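Local coordinates for MobA-like NTP transferase domain-containing protein (PDB 2DPW), which probably acts as a nucleotidyltransferase of the MobA-like family, although its substrate and exact reaction are not established, at residues A25-W37 and V50-P62. Numbering follows the deposited sequence.
Sequences ALVPYRGRPMVEW and VYVGENPGLVPAP
Glu36 swings CG anti to its own carbonyl carbon (chi1 -62°) and then runs out extended, which carries its carboxylate to the backbone of Val59. There OE2 takes the N-H of Val59, with N to OE2 2.6 Å and the donor well above the carboxylate plane. The other oxygen turns back to its own segment: Arg32 NE meets Glu36 OE1 at 2.9 Å in a salt bridge, nearly in line with the C-O bond. The Arg32 chain bends at chi3 (68°), its CD lying over one face of the Trp37 ring, near the rim, and its NH1 also bridges to Glu40. With an alanine here instead of Glu36, Val59 N would probably lose its acceptor and Arg32 NE its carboxylate. Beside this polar end Leu58 fills the apolar middle, CD2 lying 3.7 Å from Val35 CG1, while its CD1 sits over one face of the Tyr51 ring, toward the rim. Val35 CG2 comes to that ring's edge, 4.0 Å from CE1. Farther along, Leu26 and Pro56 meet tip to tip, CD2 to CD 3.5 Å. The contact thus folds the loop after parallel strand 48-52 back against Leu26, strand 32-33 and the start of helix 35-44, within the Rossmann-like alpha/beta part of a MobA-like domain of the GT-A clan.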
loop_
_atom_site.group_PDB
_atom_site.type_symbol
_atom_site.label_atom_id
_atom_site.label_comp_id
_atom_site.label_asym_id
_atom_site.label_seq_id
_atom_site.Cartn_x
_atom_site.Cartn_y
_atom_site.Cartn_z
ATOM N N ALA A 25 -12.635 -2.336 -5.621
ATOM C CA ALA A 25 -11.915 -3.598 -5.832
ATOM C C ALA A 25 -12.689 -4.652 -6.636
ATOM O O ALA A 25 -12.095 -5.539 -7.265
ATOM C CB ALA A 25 -11.513 -4.181 -4.490
ATOM N N LEU A 26 -14.013 -4.559 -6.597
ATOM C CA LEU A 26 -14.873 -5.502 -7.300
ATOM C C LEU A 26 -15.239 -4.999 -8.696
ATOM O O LEU A 26 -15.989 -5.639 -9.428
ATOM C CB LEU A 26 -16.144 -5.764 -6.485
ATOM C CG LEU A 26 -15.984 -6.243 -5.033
ATOM C CD1 LEU A 26 -17.340 -6.289 -4.333
ATOM C CD2 LEU A 26 -15.316 -7.620 -5.014
ATOM N N VAL A 27 -14.725 -3.837 -9.067
ATOM C CA VAL A 27 -15.001 -3.322 -10.395
ATOM C C VAL A 27 -14.183 -4.210 -11.332
ATOM O O VAL A 27 -13.012 -4.500 -11.073
ATOM C CB VAL A 27 -14.554 -1.850 -10.522
ATOM C CG1 VAL A 27 -14.711 -1.377 -11.960
ATOM C CG2 VAL A 27 -15.374 -0.977 -9.575
ATOM N N PRO A 28 -14.797 -4.684 -12.422
ATOM C CA PRO A 28 -14.038 -5.539 -13.335
ATOM C C PRO A 28 -12.887 -4.815 -13.993
ATOM O O PRO A 28 -12.949 -3.620 -14.250
ATOM C CB PRO A 28 -15.086 -5.973 -14.354
ATOM C CG PRO A 28 -16.344 -6.010 -13.547
ATOM C CD PRO A 28 -16.232 -4.717 -12.749
ATOM N N TYR A 29 -11.820 -5.548 -14.246
ATOM C CA TYR A 29 -10.685 -4.981 -14.930
ATOM C C TYR A 29 -10.156 -6.084 -15.809
ATOM O O TYR A 29 -9.860 -7.172 -15.340
ATOM C CB TYR A 29 -9.593 -4.524 -13.975
ATOM C CG TYR A 29 -8.381 -4.016 -14.731
ATOM C CD1 TYR A 29 -8.414 -2.792 -15.412
ATOM C CD2 TYR A 29 -7.207 -4.776 -14.794
ATOM C CE1 TYR A 29 -7.305 -2.344 -16.134
ATOM C CE2 TYR A 29 -6.090 -4.338 -15.513
ATOM C CZ TYR A 29 -6.143 -3.120 -16.180
ATOM O OH TYR A 29 -5.044 -2.666 -16.882
ATOM N N ARG A 30 -10.055 -5.791 -17.095
ATOM C CA ARG A 30 -9.581 -6.749 -18.080
ATOM C C ARG A 30 -10.196 -8.139 -17.954
ATOM O O ARG A 30 -9.528 -9.155 -18.155
ATOM C CB ARG A 30 -8.054 -6.832 -18.064
ATOM C CG ARG A 30 -7.377 -5.578 -18.603
ATOM C CD ARG A 30 -5.908 -5.836 -18.891
ATOM N NE ARG A 30 -5.175 -4.613 -19.205
ATOM C CZ ARG A 30 -3.886 -4.583 -19.528
ATOM N NH1 ARG A 30 -3.199 -5.710 -19.583
ATOM N NH2 ARG A 30 -3.284 -3.432 -19.790
ATOM N N GLY A 31 -11.479 -8.171 -17.618
ATOM C CA GLY A 31 -12.184 -9.433 -17.532
ATOM C C GLY A 31 -12.578 -9.963 -16.179
ATOM O O GLY A 31 -13.519 -10.738 -16.083
ATOM N N ARG A 32 -11.856 -9.572 -15.138
ATOM C CA ARG A 32 -12.162 -10.040 -13.794
ATOM C C ARG A 32 -12.262 -8.928 -12.769
ATOM O O ARG A 32 -11.763 -7.810 -12.969
ATOM C CB ARG A 32 -11.093 -11.010 -13.298
ATOM C CG ARG A 32 -10.648 -12.032 -14.311
ATOM C CD ARG A 32 -9.329 -12.664 -13.899
ATOM N NE ARG A 32 -9.459 -13.501 -12.711
ATOM C CZ ARG A 32 -8.456 -14.208 -12.200
ATOM N NH1 ARG A 32 -8.646 -14.941 -11.115
ATOM N NH2 ARG A 32 -7.263 -14.180 -12.780
ATOM N N PRO A 33 -12.916 -9.234 -11.638
ATOM C CA PRO A 33 -13.033 -8.216 -10.599
ATOM C C PRO A 33 -11.589 -7.856 -10.285
ATOM O O PRO A 33 -10.801 -8.689 -9.833
ATOM C CB PRO A 33 -13.700 -8.966 -9.461
ATOM C CG PRO A 33 -14.595 -9.927 -10.189
ATOM C CD PRO A 33 -13.704 -10.434 -11.303
HETATM N N MSE A 34 -11.254 -6.615 -10.595
HETATM C CA MSE A 34 -9.942 -6.019 -10.385
HETATM C C MSE A 34 -8.980 -6.635 -9.351
HETATM O O MSE A 34 -7.811 -6.892 -9.650
HETATM C CB MSE A 34 -10.179 -4.561 -10.033
HETATM C CG MSE A 34 -8.944 -3.757 -9.844
HETATM SE SE MSE A 34 -9.487 -2.007 -9.356
HETATM C CE MSE A 34 -9.947 -1.345 -11.105
ATOM N N VAL A 35 -9.470 -6.839 -8.132
ATOM C CA VAL A 35 -8.653 -7.368 -7.051
ATOM C C VAL A 35 -8.086 -8.771 -7.262
ATOM O O VAL A 35 -7.073 -9.137 -6.650
ATOM C CB VAL A 35 -9.443 -7.345 -5.732
ATOM C CG1 VAL A 35 -10.567 -8.345 -5.808
ATOM C CG2 VAL A 35 -8.512 -7.629 -4.538
ATOM N N GLU A 36 -8.718 -9.560 -8.124
ATOM C CA GLU A 36 -8.234 -10.921 -8.365
ATOM C C GLU A 36 -6.862 -10.935 -9.024
ATOM O O GLU A 36 -6.118 -11.918 -8.905
ATOM C CB GLU A 36 -9.226 -11.711 -9.213
ATOM C CG GLU A 36 -10.567 -11.875 -8.528
ATOM C CD GLU A 36 -11.541 -12.721 -9.322
ATOM O OE1 GLU A 36 -11.304 -12.921 -10.541
ATOM O OE2 GLU A 36 -12.546 -13.178 -8.723
ATOM N N TRP A 37 -6.534 -9.846 -9.721
ATOM C CA TRP A 37 -5.236 -9.722 -10.371
ATOM C C TRP A 37 -4.219 -9.601 -9.252
ATOM O O TRP A 37 -3.107 -10.121 -9.332
ATOM C CB TRP A 37 -5.203 -8.481 -11.271
ATOM C CG TRP A 37 -6.193 -8.560 -12.399
ATOM C CD1 TRP A 37 -7.284 -7.765 -12.596
ATOM C CD2 TRP A 37 -6.202 -9.521 -13.458
ATOM N NE1 TRP A 37 -7.974 -8.167 -13.714
ATOM C CE2 TRP A 37 -7.330 -9.242 -14.266
ATOM C CE3 TRP A 37 -5.364 -10.587 -13.809
ATOM C CZ2 TRP A 37 -7.646 -10.000 -15.399
ATOM C CZ3 TRP A 37 -5.676 -11.336 -14.930
ATOM C CH2 TRP A 37 -6.807 -11.037 -15.716
ATOM N N VAL A 50 -4.919 -12.738 2.914
ATOM C CA VAL A 50 -6.102 -12.594 3.742
ATOM C C VAL A 50 -6.801 -11.440 3.036
ATOM O O VAL A 50 -6.173 -10.431 2.726
ATOM C CB VAL A 50 -5.758 -12.184 5.182
ATOM C CG1 VAL A 50 -7.031 -11.854 5.941
ATOM C CG2 VAL A 50 -5.031 -13.326 5.882
ATOM N N TYR A 51 -8.093 -11.594 2.784
ATOM C CA TYR A 51 -8.880 -10.597 2.080
ATOM C C TYR A 51 -9.886 -9.849 2.945
ATOM O O TYR A 51 -10.816 -10.446 3.484
ATOM C CB TYR A 51 -9.639 -11.278 0.936
ATOM C CG TYR A 51 -10.543 -10.345 0.173
ATOM C CD1 TYR A 51 -10.023 -9.435 -0.742
ATOM C CD2 TYR A 51 -11.915 -10.332 0.408
ATOM C CE1 TYR A 51 -10.842 -8.534 -1.403
ATOM C CE2 TYR A 51 -12.746 -9.429 -0.245
ATOM C CZ TYR A 51 -12.201 -8.533 -1.150
ATOM O OH TYR A 51 -13.016 -7.639 -1.802
ATOM N N VAL A 52 -9.724 -8.539 3.068
ATOM C CA VAL A 52 -10.690 -7.774 3.844
ATOM C C VAL A 52 -11.571 -6.974 2.877
ATOM O O VAL A 52 -11.095 -6.106 2.158
ATOM C CB VAL A 52 -9.985 -6.836 4.843
ATOM C CG1 VAL A 52 -10.958 -6.420 5.930
ATOM C CG2 VAL A 52 -8.774 -7.540 5.448
ATOM N N GLY A 53 -12.856 -7.298 2.843
ATOM C CA GLY A 53 -13.774 -6.613 1.948
ATOM C C GLY A 53 -14.927 -7.526 1.556
ATOM O O GLY A 53 -15.090 -8.602 2.127
ATOM N N GLU A 54 -15.736 -7.113 0.590
ATOM C CA GLU A 54 -16.860 -7.942 0.172
ATOM C C GLU A 54 -16.396 -9.011 -0.808
ATOM O O GLU A 54 -15.648 -8.723 -1.744
ATOM C CB GLU A 54 -17.932 -7.083 -0.479
ATOM C CG GLU A 54 -19.246 -7.794 -0.672
ATOM C CD GLU A 54 -20.199 -6.997 -1.540
ATOM O OE1 GLU A 54 -20.391 -5.791 -1.265
ATOM O OE2 GLU A 54 -20.757 -7.580 -2.495
ATOM N N ASN A 55 -16.841 -10.245 -0.601
ATOM C CA ASN A 55 -16.440 -11.337 -1.478
ATOM C C ASN A 55 -17.632 -11.976 -2.196
ATOM O O ASN A 55 -18.257 -12.906 -1.688
ATOM C CB ASN A 55 -15.698 -12.397 -0.673
ATOM C CG ASN A 55 -14.937 -13.355 -1.550
ATOM O OD1 ASN A 55 -15.339 -13.632 -2.682
ATOM N ND2 ASN A 55 -13.836 -13.877 -1.034
ATOM N N PRO A 56 -17.955 -11.483 -3.398
ATOM C CA PRO A 56 -19.064 -11.974 -4.223
ATOM C C PRO A 56 -18.781 -13.391 -4.700
ATOM O O PRO A 56 -19.698 -14.170 -4.968
ATOM C CB PRO A 56 -19.078 -11.000 -5.401
ATOM C CG PRO A 56 -18.380 -9.786 -4.879
ATOM C CD PRO A 56 -17.270 -10.367 -4.066
ATOM N N GLY A 57 -17.493 -13.699 -4.817
ATOM C CA GLY A 57 -17.058 -15.006 -5.278
ATOM C C GLY A 57 -15.724 -14.812 -5.965
ATOM O O GLY A 57 -15.584 -15.022 -7.169
ATOM N N LEU A 58 -14.739 -14.370 -5.194
ATOM C CA LEU A 58 -13.413 -14.086 -5.726
ATOM C C LEU A 58 -12.600 -15.311 -6.072
ATOM O O LEU A 58 -12.609 -16.306 -5.358
ATOM C CB LEU A 58 -12.654 -13.238 -4.729
ATOM C CG LEU A 58 -13.284 -11.847 -4.640
ATOM C CD1 LEU A 58 -12.754 -11.092 -3.422
ATOM C CD2 LEU A 58 -13.026 -11.086 -5.946
ATOM N N VAL A 59 -11.908 -15.224 -7.195
ATOM C CA VAL A 59 -11.064 -16.290 -7.703
ATOM C C VAL A 59 -9.755 -15.617 -8.060
ATOM O O VAL A 59 -9.761 -14.691 -8.848
ATOM C CB VAL A 59 -11.645 -16.901 -9.001
ATOM C CG1 VAL A 59 -10.572 -17.714 -9.707
ATOM C CG2 VAL A 59 -12.883 -17.753 -8.687
ATOM N N PRO A 60 -8.616 -16.093 -7.524
ATOM C CA PRO A 60 -8.523 -17.239 -6.617
ATOM C C PRO A 60 -9.039 -16.939 -5.228
ATOM O O PRO A 60 -8.813 -15.862 -4.673
ATOM C CB PRO A 60 -7.038 -17.558 -6.620
ATOM C CG PRO A 60 -6.427 -16.180 -6.727
ATOM C CD PRO A 60 -7.277 -15.533 -7.795
ATOM N N ALA A 61 -9.751 -17.907 -4.672
ATOM C CA ALA A 61 -10.301 -17.766 -3.338
ATOM C C ALA A 61 -9.173 -17.410 -2.362
ATOM O O ALA A 61 -8.111 -18.041 -2.346
ATOM C CB ALA A 61 -10.988 -19.068 -2.920
ATOM N N PRO A 62 -9.379 -16.361 -1.564
ATOM C CA PRO A 62 -8.362 -15.948 -0.599
ATOM C C PRO A 62 -8.332 -16.909 0.576
ATOM O O PRO A 62 -9.295 -17.627 0.821
ATOM C CB PRO A 62 -8.811 -14.545 -0.204
ATOM C CG PRO A 62 -10.312 -14.619 -0.348
ATOM C CD PRO A 62 -10.476 -15.383 -1.639
#